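PDB 4D05: Atp-dependent DNA ligase from Psychromonas sp., which seals breaks in the DNA backbone at the expense of ATP, very probably by way of a covalent enzyme-adenylate intermediate. Local coordinates for residues Ile30-Asn35 with Ile93-Phe98; Thr51-Ser56 with Ser123-Met128; Asp180-Val185 with Arg253-Tyr258; Val210-Gly215 with Ile233-Thr238. All coordinates share one frame; numbering follows the deposited sequence. Where two conformers were deposited one is given.

Interaction 1. Residues Ile30-Asn35 with Ile93-Phe98. With AMP (adenosine monophosphate), chain H.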
# COMPACT_ATOMS: atom_id res chain seq x y z
N ILE A 30 1.26 -1.71 10.59
CA ILE A 30 0.30 -2.76 10.86
C ILE A 30 -1.05 -2.11 11.07
O ILE A 30 -1.20 -1.28 11.97
CB ILE A 30 0.70 -3.55 12.13
CG1 ILE A 30 1.97 -4.37 11.86
CG2 ILE A 30 -0.41 -4.48 12.57
CD1 ILE A 30 1.80 -5.48 10.84
N ARG A 31 -2.03 -2.48 10.24
CA ARG A 31 -3.34 -1.87 10.36
C ARG A 31 -3.99 -2.27 11.67
O ARG A 31 -3.89 -3.42 12.09
CB ARG A 31 -4.23 -2.31 9.21
CG ARG A 31 -5.50 -1.50 9.15
CD ARG A 31 -6.34 -1.79 7.94
NE ARG A 31 -7.55 -1.00 7.97
CZ ARG A 31 -8.17 -0.52 6.91
NH1 ARG A 31 -7.73 -0.76 5.71
NH2 ARG A 31 -9.25 0.19 7.07
N ALA A 32 -4.68 -1.33 12.30
CA ALA A 32 -5.42 -1.61 13.53
C ALA A 32 -6.75 -0.87 13.49
O ALA A 32 -6.82 0.28 13.05
CB ALA A 32 -4.63 -1.21 14.76
N TYR A 33 -7.79 -1.53 13.97
CA TYR A 33 -9.10 -0.96 14.14
C TYR A 33 -9.34 -0.80 15.63
O TYR A 33 -9.28 -1.76 16.40
CB TYR A 33 -10.13 -1.91 13.54
CG TYR A 33 -11.57 -1.54 13.79
CD1 TYR A 33 -12.19 -0.60 13.04
CD2 TYR A 33 -12.31 -2.18 14.75
CE1 TYR A 33 -13.54 -0.27 13.25
CE2 TYR A 33 -13.64 -1.87 14.97
CZ TYR A 33 -14.23 -0.90 14.24
OH TYR A 33 -15.55 -0.56 14.43
N TRP A 34 -9.59 0.45 16.02
CA TRP A 34 -9.97 0.77 17.40
C TRP A 34 -11.46 0.79 17.51
O TRP A 34 -12.14 1.58 16.86
CB TRP A 34 -9.39 2.12 17.79
CG TRP A 34 -9.87 2.70 19.08
CD1 TRP A 34 -10.77 3.70 19.23
CD2 TRP A 34 -9.45 2.34 20.41
NE1 TRP A 34 -10.95 4.00 20.55
CE2 TRP A 34 -10.14 3.18 21.30
CE3 TRP A 34 -8.56 1.41 20.92
CZ2 TRP A 34 -9.98 3.10 22.68
CZ3 TRP A 34 -8.39 1.33 22.28
CH2 TRP A 34 -9.10 2.17 23.14
N ASN A 35 -11.99 -0.11 18.34
CA ASN A 35 -13.42 -0.25 18.41
C ASN A 35 -14.05 0.57 19.52
O ASN A 35 -15.24 0.43 19.78
CB ASN A 35 -13.84 -1.72 18.52
CG ASN A 35 -13.46 -2.35 19.84
OD1 ASN A 35 -12.88 -1.73 20.69
ND2 ASN A 35 -13.82 -3.62 20.02
N ILE A 93 5.69 3.30 19.31
CA ILE A 93 4.61 3.19 18.32
C ILE A 93 3.64 4.38 18.38
O ILE A 93 3.37 4.91 19.44
CB ILE A 93 3.85 1.85 18.51
CG1 ILE A 93 4.82 0.69 18.32
CG2 ILE A 93 2.70 1.73 17.54
CD1 ILE A 93 4.17 -0.66 18.44
N LYS A 94 3.15 4.80 17.23
CA LYS A 94 2.05 5.74 17.14
C LYS A 94 0.94 5.04 16.37
O LYS A 94 1.19 4.35 15.35
CB LYS A 94 2.45 7.01 16.38
CG LYS A 94 3.55 7.78 17.08
CD LYS A 94 4.39 8.61 16.16
CE LYS A 94 5.25 7.74 15.24
NZ LYS A 94 6.27 8.57 14.59
N PHE A 95 -0.29 5.20 16.86
CA PHE A 95 -1.50 4.85 16.13
C PHE A 95 -1.83 6.04 15.25
O PHE A 95 -2.28 7.10 15.73
CB PHE A 95 -2.64 4.52 17.10
CG PHE A 95 -3.90 3.97 16.45
CD1 PHE A 95 -3.87 3.07 15.41
CD2 PHE A 95 -5.14 4.36 16.93
CE1 PHE A 95 -5.05 2.57 14.85
CE2 PHE A 95 -6.30 3.85 16.39
CZ PHE A 95 -6.26 2.97 15.33
N MSE A 96 -1.53 5.88 13.96
CA MSE A 96 -1.66 6.93 12.96
C MSE A 96 -2.99 6.76 12.27
O MSE A 96 -3.16 5.85 11.45
CB MSE A 96 -0.52 6.79 11.91
CG MSE A 96 0.89 6.81 12.48
SE MSE A 96 1.52 8.47 13.21
CE MSE A 96 1.43 9.53 11.58
N ILE A 97 -3.95 7.63 12.59
CA ILE A 97 -5.30 7.40 12.12
C ILE A 97 -5.60 8.00 10.77
O ILE A 97 -5.09 9.08 10.43
CB ILE A 97 -6.33 7.81 13.18
CG1 ILE A 97 -6.33 9.32 13.42
CG2 ILE A 97 -6.04 7.02 14.48
CD1 ILE A 97 -7.50 9.80 14.32
N PHE A 98 -6.46 7.30 10.04
CA PHE A 98 -6.86 7.74 8.73
C PHE A 98 -8.38 7.64 8.48
O PHE A 98 -8.83 8.09 7.44
CB PHE A 98 -6.03 7.02 7.62
CG PHE A 98 -6.11 5.51 7.67
CD1 PHE A 98 -7.25 4.86 7.30
CD2 PHE A 98 -5.02 4.75 8.05
CE1 PHE A 98 -7.32 3.47 7.33
CE2 PHE A 98 -5.11 3.35 8.06
CZ PHE A 98 -6.26 2.74 7.69
P AMP H . -0.40 -1.17 0.54
O1P AMP H . -0.76 -1.77 -0.79
O2P AMP H . 0.46 -1.85 1.59
O5' AMP H . -1.74 -0.62 1.17
C5' AMP H . -1.57 0.12 2.36
C4' AMP H . -2.59 -0.39 3.33
O4' AMP H . -2.53 0.32 4.55
C3' AMP H . -3.93 -0.17 2.71
O3' AMP H . -4.64 -1.40 2.97
C2' AMP H . -4.51 0.98 3.48
O2' AMP H . -5.86 0.54 3.59
C1' AMP H . -3.65 1.16 4.76
N9 AMP H . -3.03 2.53 4.83
C8 AMP H . -1.74 2.92 5.05
N7 AMP H . -1.58 4.26 4.99
C5 AMP H . -2.83 4.75 4.79
C6 AMP H . -3.39 6.09 4.58
N6 AMP H . -2.59 7.16 4.64
N1 AMP H . -4.71 6.15 4.39
C2 AMP H . -5.51 5.08 4.28
N3 AMP H . -5.08 3.84 4.44
C4 AMP H . -3.76 3.63 4.68
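With chi1 at -169° Arg31 sends its extended chain, straight from CG to NE, toward Phe98, which sets CG between its own backbone N and carbonyl carbon; these torsions bring the two ends together beside the bound AMP. The flat groups meet almost at right angles, with planes 84° apart, and the ring turns an edge to the guanidinium. CZ of Phe98 stands 3.8 Å above the plane of the Arg31 guanidinium, over its centre. One face of the ring is given to the nucleotide: C2 of AMP lies 3.5 Å from Phe98 CG, and the neighbouring N3 sits over the middle of the ring. Arg31 serves the sugar, its NH1 coming obliquely to 3.1 Å from O2' of AMP, while NH2 forms a salt bridge with Asp63 and a hydrogen bond with Gln7 O that would hold the guanidinium in this orientation. In the nucleotide-binding domain of this ligase, strand 62-67 runs between strands 30-34 and 94-98, and the twist of the sheet sets the axes of these two at 75°. Side chains therefore have to reach across the intervening strand. Phe95 does so farther from the pocket. Its ring points an edge at the backbone of Ala32, CE1 lying 3.4 Å from Ala32 O, and CE1 also touches Ala32 CB. From Trp34 it is CB that approaches, 3.8 Å from Phe95 CE2; the indole leads away, its NE1 bonded to Pro58 O. Ile97 CG2, from the same strand as Phe95, rests over one face of the Phe95 ring.

Interaction 2. Residues Thr51-Ser56 with Ser123-Met128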
# COMPACT_ATOMS: atom_id res chain seq x y z
N THR A 51 -2.11 -0.79 28.62
CA THR A 51 -3.12 0.14 29.10
C THR A 51 -2.69 1.59 28.92
O THR A 51 -3.49 2.43 28.51
CB THR A 51 -3.36 -0.11 30.59
OG1 THR A 51 -3.79 -1.45 30.72
CG2 THR A 51 -4.39 0.79 31.10
N TRP A 52 -1.44 1.90 29.23
CA TRP A 52 -0.95 3.28 29.11
C TRP A 52 -0.90 3.75 27.65
O TRP A 52 -0.89 4.96 27.37
CB TRP A 52 0.43 3.44 29.78
CG TRP A 52 1.40 2.33 29.46
CD1 TRP A 52 1.65 1.23 30.22
CD2 TRP A 52 2.23 2.21 28.29
NE1 TRP A 52 2.57 0.44 29.61
CE2 TRP A 52 2.96 1.02 28.43
CE3 TRP A 52 2.46 3.01 27.16
CZ2 TRP A 52 3.88 0.58 27.48
CZ3 TRP A 52 3.39 2.56 26.21
CH2 TRP A 52 4.09 1.38 26.39
N PHE A 53 -0.84 2.81 26.71
CA PHE A 53 -0.82 3.18 25.29
C PHE A 53 -2.19 3.68 24.83
O PHE A 53 -2.30 4.66 24.11
CB PHE A 53 -0.38 1.98 24.45
CG PHE A 53 -0.18 2.31 22.99
CD1 PHE A 53 1.05 2.83 22.55
CD2 PHE A 53 -1.18 2.08 22.06
CE1 PHE A 53 1.22 3.14 21.21
CE2 PHE A 53 -0.99 2.39 20.73
CZ PHE A 53 0.21 2.92 20.31
N ILE A 54 -3.25 3.02 25.29
CA ILE A 54 -4.60 3.32 24.82
C ILE A 54 -5.43 4.16 25.81
O ILE A 54 -6.53 4.58 25.49
CB ILE A 54 -5.38 2.05 24.52
CG1 ILE A 54 -5.58 1.24 25.81
CG2 ILE A 54 -4.70 1.22 23.38
CD1 ILE A 54 -6.55 0.05 25.66
N ALA A 55 -4.90 4.38 27.01
CA ALA A 55 -5.69 4.97 28.09
C ALA A 55 -6.39 6.29 27.76
O ALA A 55 -7.50 6.54 28.24
CB ALA A 55 -4.83 5.15 29.32
N SER A 56 -5.72 7.13 26.97
CA SER A 56 -6.25 8.45 26.66
C SER A 56 -7.22 8.46 25.48
O SER A 56 -7.87 9.46 25.20
CB SER A 56 -5.08 9.36 26.30
OG SER A 56 -4.52 8.91 25.06
N SER A 123 -1.92 12.96 23.06
CA SER A 123 -1.06 11.85 23.45
C SER A 123 0.00 11.59 22.40
O SER A 123 -0.29 11.67 21.20
CB SER A 123 -1.90 10.60 23.62
OG SER A 123 -1.11 9.47 23.77
N PRO A 124 1.23 11.25 22.83
CA PRO A 124 2.22 10.83 21.84
C PRO A 124 1.79 9.61 21.04
O PRO A 124 2.28 9.41 19.92
CB PRO A 124 3.45 10.49 22.70
CG PRO A 124 2.88 10.09 24.02
CD PRO A 124 1.72 11.04 24.21
N TYR A 125 0.87 8.81 21.57
CA TYR A 125 0.55 7.52 20.97
C TYR A 125 -0.57 7.62 19.92
O TYR A 125 -0.84 6.64 19.23
CB TYR A 125 0.14 6.52 22.05
CG TYR A 125 1.07 6.50 23.22
CD1 TYR A 125 2.43 6.26 23.06
CD2 TYR A 125 0.58 6.72 24.51
CE1 TYR A 125 3.29 6.26 24.16
CE2 TYR A 125 1.42 6.73 25.60
CZ TYR A 125 2.77 6.50 25.42
OH TYR A 125 3.62 6.51 26.50
N LEU A 126 -1.18 8.79 19.78
CA LEU A 126 -2.31 8.97 18.84
C LEU A 126 -2.07 10.20 18.00
O LEU A 126 -1.94 11.33 18.51
CB LEU A 126 -3.66 9.10 19.57
CG LEU A 126 -4.90 9.24 18.68
CD1 LEU A 126 -5.19 7.93 17.95
CD2 LEU A 126 -6.13 9.65 19.48
N GLN A 127 -1.94 9.98 16.70
CA GLN A 127 -1.62 11.06 15.76
C GLN A 127 -2.41 10.91 14.45
O GLN A 127 -2.87 9.83 14.16
CB GLN A 127 -0.09 11.14 15.57
CG GLN A 127 0.39 12.27 16.51
CD GLN A 127 1.54 11.99 17.44
OE1 GLN A 127 2.62 11.52 17.02
NE2 GLN A 127 1.36 12.34 18.71
N MSE A 128 -2.66 12.02 13.74
CA MSE A 128 -3.45 11.98 12.49
C MSE A 128 -2.48 11.96 11.32
O MSE A 128 -1.52 12.73 11.31
CB MSE A 128 -4.40 13.18 12.37
CG MSE A 128 -5.66 12.88 11.54
SE MSE A 128 -6.64 14.26 10.86
CE MSE A 128 -5.32 15.41 10.00
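Tyr125 reaches from its turn into the side of helix 51-54, where it forms an aromatic cluster with Trp52 and Phe53; its CG lies anti to the carbonyl carbon (chi1 -47°), which carries the ring toward the helix. Neither ring pair is a regular stack. The Phe53 and Tyr125 planes are inclined at 34°, and Trp52 is turned more steeply, its six-membered ring at 58° to the tyrosine. Phe53 also takes part in a CH-pi contact, for Tyr125 CB rides over its face, 3.9 Å from the ring centroid. Farther out, Trp52 CE3 comes to 3.9 Å from Tyr125 CZ and lies near the hydroxyl.

Backbone carbonyls form a second group. Trp52 O approaches Tyr125 CE2 obliquely to 3.4 Å, and Phe53 O lies beside CD2.

No hydrogen bond crosses the contact; within the turn, Tyr125 N donates to Ser123 OG (3.0 Å), an ST turn that overlaps the type I turn Ser123-Leu126. Pro124 CG sits over the centre of one tyrosine face. Were Tyr125 an alanine, a gap would probably open between turn and helix, leaving Trp52 without this partner and Phe53 freer to turn, although Trp90 still meets Phe53 edge-to-face.

Helix and turn are thus joined by shape and dispersion, and the fit of the rings, rather than directional bonding, is likely to set how the two lie.

Interaction 3. Residues Asp180-Val185 with Arg253-Tyr258. With SO4 (sulfate ion), chain D.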
# COMPACT_ATOMS: atom_id res chain seq x y z
N ASP A 180 4.07 -5.10 -8.70
CA ASP A 180 4.79 -6.33 -9.06
C ASP A 180 3.77 -7.49 -9.12
O ASP A 180 2.72 -7.45 -8.48
CB ASP A 180 5.92 -6.64 -8.04
CG ASP A 180 7.18 -5.77 -8.24
OD1 ASP A 180 7.23 -4.95 -9.18
OD2 ASP A 180 8.14 -5.94 -7.44
N ALA A 181 4.06 -8.52 -9.92
CA ALA A 181 3.24 -9.72 -9.95
C ALA A 181 4.07 -10.84 -10.55
O ALA A 181 5.21 -10.61 -11.00
CB ALA A 181 2.05 -9.48 -10.76
N GLU A 182 3.52 -12.06 -10.53
CA GLU A 182 4.24 -13.23 -11.07
C GLU A 182 3.69 -13.76 -12.39
O GLU A 182 2.50 -13.63 -12.72
CB GLU A 182 4.29 -14.36 -10.02
CG GLU A 182 5.33 -14.12 -8.90
CD GLU A 182 4.96 -12.97 -7.99
OE1 GLU A 182 3.93 -13.08 -7.30
OE2 GLU A 182 5.70 -11.96 -7.94
N ALA A 183 4.58 -14.38 -13.15
CA ALA A 183 4.20 -14.99 -14.42
C ALA A 183 5.17 -16.12 -14.72
O ALA A 183 6.27 -16.15 -14.17
CB ALA A 183 4.24 -13.99 -15.55
N THR A 184 4.77 -17.00 -15.63
CA THR A 184 5.61 -18.12 -16.02
C THR A 184 6.27 -17.84 -17.36
O THR A 184 5.60 -17.42 -18.30
CB THR A 184 4.76 -19.41 -16.10
OG1 THR A 184 4.23 -19.70 -14.82
CG2 THR A 184 5.58 -20.60 -16.60
N VAL A 185 7.58 -18.05 -17.46
CA VAL A 185 8.28 -17.86 -18.72
C VAL A 185 7.87 -19.00 -19.65
O VAL A 185 7.99 -20.17 -19.28
CB VAL A 185 9.81 -17.90 -18.54
CG1 VAL A 185 10.51 -17.72 -19.90
CG2 VAL A 185 10.25 -16.83 -17.56
N ARG A 253 12.94 -10.50 -11.38
CA ARG A 253 13.81 -11.59 -10.94
C ARG A 253 13.07 -12.91 -10.95
O ARG A 253 11.83 -12.96 -10.98
CB ARG A 253 14.36 -11.34 -9.54
CG ARG A 253 13.30 -11.43 -8.46
CD ARG A 253 13.81 -10.80 -7.18
NE ARG A 253 12.87 -10.78 -6.07
CZ ARG A 253 12.73 -11.75 -5.16
NH1 ARG A 253 13.46 -12.86 -5.23
NH2 ARG A 253 11.85 -11.59 -4.17
N ILE A 254 13.85 -13.99 -10.98
CA ILE A 254 13.32 -15.34 -10.85
C ILE A 254 12.92 -15.65 -9.42
O ILE A 254 13.66 -15.34 -8.48
CB ILE A 254 14.41 -16.33 -11.29
CG1 ILE A 254 14.76 -16.09 -12.77
CG2 ILE A 254 13.97 -17.77 -11.04
CD1 ILE A 254 16.01 -16.82 -13.24
N ARG A 255 11.77 -16.29 -9.27
CA ARG A 255 11.30 -16.76 -7.97
C ARG A 255 11.43 -18.26 -7.78
O ARG A 255 11.90 -18.72 -6.73
CB ARG A 255 9.84 -16.40 -7.80
CG ARG A 255 9.54 -14.91 -7.97
CD ARG A 255 10.40 -14.02 -7.07
NE ARG A 255 10.04 -14.15 -5.66
CZ ARG A 255 9.16 -13.37 -5.04
NH1 ARG A 255 8.49 -12.43 -5.69
NH2 ARG A 255 8.94 -13.54 -3.74
N VAL A 256 10.99 -19.02 -8.77
CA VAL A 256 10.99 -20.47 -8.68
C VAL A 256 11.36 -21.05 -10.04
O VAL A 256 10.82 -20.62 -11.06
CB VAL A 256 9.60 -21.03 -8.28
CG1 VAL A 256 9.64 -22.55 -8.21
CG2 VAL A 256 9.07 -20.45 -6.95
N ILE A 257 12.23 -22.03 -10.06
CA ILE A 257 12.49 -22.78 -11.31
C ILE A 257 11.60 -24.02 -11.37
O ILE A 257 11.54 -24.84 -10.45
CB ILE A 257 13.90 -23.20 -11.37
CG1 ILE A 257 14.77 -21.98 -11.20
CG2 ILE A 257 14.27 -23.83 -12.74
CD1 ILE A 257 16.08 -22.33 -10.69
N TYR A 258 10.88 -24.17 -12.47
CA TYR A 258 10.04 -25.37 -12.61
C TYR A 258 10.56 -26.73 -13.13
O TYR A 258 9.95 -27.36 -13.99
CB TYR A 258 8.54 -25.12 -12.78
CG TYR A 258 7.85 -24.64 -11.54
CD1 TYR A 258 7.59 -25.52 -10.50
CD2 TYR A 258 7.48 -23.30 -11.40
CE1 TYR A 258 6.94 -25.09 -9.35
CE2 TYR A 258 6.82 -22.86 -10.26
CZ TYR A 258 6.57 -23.76 -9.23
OH TYR A 258 5.94 -23.33 -8.08
S SO4 D . 11.93 -15.14 -2.40
O1 SO4 D . 12.30 -13.79 -1.93
O2 SO4 D . 10.51 -15.40 -2.10
O3 SO4 D . 12.11 -15.35 -3.86
O4 SO4 D . 12.75 -16.15 -1.69
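Arg255 points its CB toward Glu182, and from there its chain doubles back on itself. CG lies anti to the carbonyl carbon, and bends at chi2 and chi3 curl the aliphatic part so that CD passes 3.9 Å from O3 of a sulfate ion. NE then donates to O3 of the same ion at 3.0 Å. Beyond CZ the guanidinium divides its work: NH2 gives a nearly straight bond to sulfate O2 (2.9 Å, 172°), whereas NH1 turns the other way, to a long salt bridge with Glu182 OE2 at 3.6 Å. The carboxylate stands at 75° to the guanidinium plane, so the two do not pair side by side. Thr234 OG1 bonds to both OE2 and NH1 and ties the pair together. Arg253 joins round the anion, its NH1 3.1 Å from O3 and its NH2 bonded to O1. That NH2 also lies 3.3 Å above the Arg255 guanidinium plane, over its centre, a closeness the sulfate, met by the edges of both groups, would probably make tolerable. Arg255 and Val256 both face Leu232, a classic beta bulge in the outer strand of the OB-fold domain. The sulfate, probably from the crystallisation liquor, occupies a site of a kind consistent with binding a phosphate of DNA.

Interaction 4. Residues Val210-Gly215 with Ile233-Thr238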
# COMPACT_ATOMS: atom_id res chain seq x y z
N VAL A 210 -2.97 -14.01 -19.14
CA VAL A 210 -2.55 -13.16 -20.24
C VAL A 210 -1.11 -13.46 -20.63
O VAL A 210 -0.21 -13.51 -19.77
CB VAL A 210 -2.69 -11.68 -19.87
CG1 VAL A 210 -2.17 -10.81 -21.01
CG2 VAL A 210 -4.15 -11.36 -19.53
N THR A 211 -0.89 -13.69 -21.92
CA THR A 211 0.45 -13.89 -22.45
C THR A 211 0.95 -12.57 -23.07
O THR A 211 0.25 -11.92 -23.86
CB THR A 211 0.47 -15.02 -23.50
OG1 THR A 211 0.10 -16.23 -22.88
CG2 THR A 211 1.85 -15.19 -24.12
N PHE A 212 2.17 -12.20 -22.73
CA PHE A 212 2.74 -10.94 -23.21
C PHE A 212 4.24 -10.95 -23.21
O PHE A 212 4.87 -11.82 -22.58
CB PHE A 212 2.22 -9.72 -22.42
CG PHE A 212 2.56 -9.76 -20.96
CD1 PHE A 212 1.80 -10.52 -20.09
CD2 PHE A 212 3.65 -9.04 -20.47
CE1 PHE A 212 2.11 -10.56 -18.72
CE2 PHE A 212 3.96 -9.04 -19.12
CZ PHE A 212 3.19 -9.83 -18.24
N LYS A 213 4.80 -10.00 -23.94
CA LYS A 213 6.25 -9.86 -24.09
C LYS A 213 6.86 -8.95 -23.03
O LYS A 213 6.33 -7.89 -22.74
CB LYS A 213 6.54 -9.26 -25.47
CG LYS A 213 7.98 -9.03 -25.78
CD LYS A 213 8.18 -8.50 -27.19
CE LYS A 213 7.97 -7.00 -27.26
NZ LYS A 213 8.46 -6.54 -28.60
N ILE A 214 8.02 -9.33 -22.52
CA ILE A 214 8.83 -8.50 -21.66
C ILE A 214 10.22 -8.39 -22.25
O ILE A 214 10.95 -9.40 -22.35
CB ILE A 214 8.93 -9.04 -20.21
CG1 ILE A 214 7.55 -9.07 -19.56
CG2 ILE A 214 9.90 -8.21 -19.38
CD1 ILE A 214 7.55 -9.77 -18.21
N GLY A 215 10.60 -7.17 -22.66
CA GLY A 215 11.89 -6.97 -23.33
C GLY A 215 12.85 -6.09 -22.54
O GLY A 215 13.98 -5.89 -22.98
N ILE A 233 8.60 -16.00 -12.55
CA ILE A 233 9.35 -14.77 -12.41
C ILE A 233 8.44 -13.70 -11.89
O ILE A 233 7.21 -13.82 -11.98
CB ILE A 233 10.04 -14.35 -13.74
CG1 ILE A 233 9.02 -14.04 -14.87
CG2 ILE A 233 11.00 -15.47 -14.17
CD1 ILE A 233 8.48 -12.64 -14.85
N THR A 234 9.05 -12.64 -11.34
CA THR A 234 8.32 -11.45 -10.95
C THR A 234 8.58 -10.37 -11.99
O THR A 234 9.73 -10.17 -12.41
CB THR A 234 8.78 -10.95 -9.59
OG1 THR A 234 8.39 -11.90 -8.59
CG2 THR A 234 8.14 -9.61 -9.27
N TYR A 235 7.51 -9.71 -12.40
CA TYR A 235 7.61 -8.57 -13.30
C TYR A 235 6.99 -7.36 -12.62
O TYR A 235 6.22 -7.50 -11.67
CB TYR A 235 6.94 -8.86 -14.63
CG TYR A 235 5.46 -9.08 -14.56
CD1 TYR A 235 4.95 -10.35 -14.28
CD2 TYR A 235 4.57 -8.05 -14.79
CE1 TYR A 235 3.57 -10.57 -14.21
CE2 TYR A 235 3.20 -8.25 -14.73
CZ TYR A 235 2.70 -9.51 -14.43
OH TYR A 235 1.32 -9.70 -14.39
N ARG A 236 7.37 -6.20 -13.13
CA ARG A 236 6.95 -4.92 -12.58
C ARG A 236 6.15 -4.21 -13.66
O ARG A 236 6.41 -4.39 -14.86
CB ARG A 236 8.21 -4.14 -12.20
CG ARG A 236 7.95 -2.77 -11.64
CD ARG A 236 9.21 -2.19 -11.09
NE ARG A 236 9.79 -3.01 -10.03
CZ ARG A 236 10.93 -2.72 -9.41
NH1 ARG A 236 11.63 -1.62 -9.74
NH2 ARG A 236 11.39 -3.51 -8.46
N PHE A 237 5.12 -3.46 -13.26
CA PHE A 237 4.24 -2.83 -14.22
C PHE A 237 3.44 -1.72 -13.55
O PHE A 237 3.52 -1.56 -12.35
CB PHE A 237 3.29 -3.87 -14.82
CG PHE A 237 2.26 -4.38 -13.84
CD1 PHE A 237 2.59 -5.31 -12.90
CD2 PHE A 237 0.94 -3.91 -13.88
CE1 PHE A 237 1.64 -5.78 -11.99
CE2 PHE A 237 -0.02 -4.39 -12.98
CZ PHE A 237 0.34 -5.34 -12.04
N THR A 238 2.65 -1.01 -14.31
CA THR A 238 1.68 -0.12 -13.68
C THR A 238 0.42 -0.00 -14.54
O THR A 238 0.46 0.52 -15.65
CB THR A 238 2.30 1.24 -13.32
OG1 THR A 238 1.32 2.01 -12.62
CG2 THR A 238 2.75 2.00 -14.55
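Strands 211-214 and 233-237 face each other without exchanging backbone hydrogen bonds, the nearest alpha carbons, those of Ile214 and Tyr235, lying 8.4 Å apart, so that side chains alone make the contact. Phe212 and Tyr235 form an edge-to-face, or T-shaped, pair. The edge belongs to the phenylalanine: its CZ stands 3.8 Å above the tyrosine plane, over the ring centre. The planes are 71° apart and the centroids 5.3 Å. Both side chains set CG between the backbone N and the carbonyl carbon (chi1 61° for Phe212, 64° for Tyr235), which carries each ring toward the other strand. Ile214 comes in beside this pair and crosses Tyr235 at about a right angle, the tip of its longer branch doing the touching: CD1 lies 3.7 Å from Tyr235 CB, near the root of the tyrosine. The phenol end has a different role, its OH being hydrogen-bonded to Asn206 ND2, so that the hydroxyl of this buried side chain has a partner. A leucine in place of Tyr235 would probably take away the aromatic face on which Phe212 rests and leave Asn206 without its hydroxyl partner. Along strand 233-237 the alternation is plain: Ile233 and Tyr235 turn toward 210-215, Thr234 and Arg236 away from it. Strands 199-206 and 179-190 lie between the two in the rolled sheet of the OB-fold domain. Pro246 packs on both rings, Ile245 and Ala249 close on Phe212, and Gly215 O bonds Arg223 of helix 220-224.

The four contacts fall into two pairs, on opposite sides of the chain's centre. Interactions 1 and 2 share one sheet, where strands 94-99 and 126-128 are neighbours, and Phe95 N lies 2.8 Å from Tyr125 O, a probable hydrogen bond. Interaction 1 is buried and works beside a nucleotide; interaction 2, partly buried, relies on aromatic surfaces beside strand 126-128, an outermost strand of that sheet. Interactions 3 and 4 meet in the OB-fold sheet, interaction 4 nested within the loop that interaction 3 closes. There the contrast is sharper: 210-215 with 233-238 is core and mostly apolar, whereas 180-185 with 253-258 is surface and charged, with Thr234 joining the two.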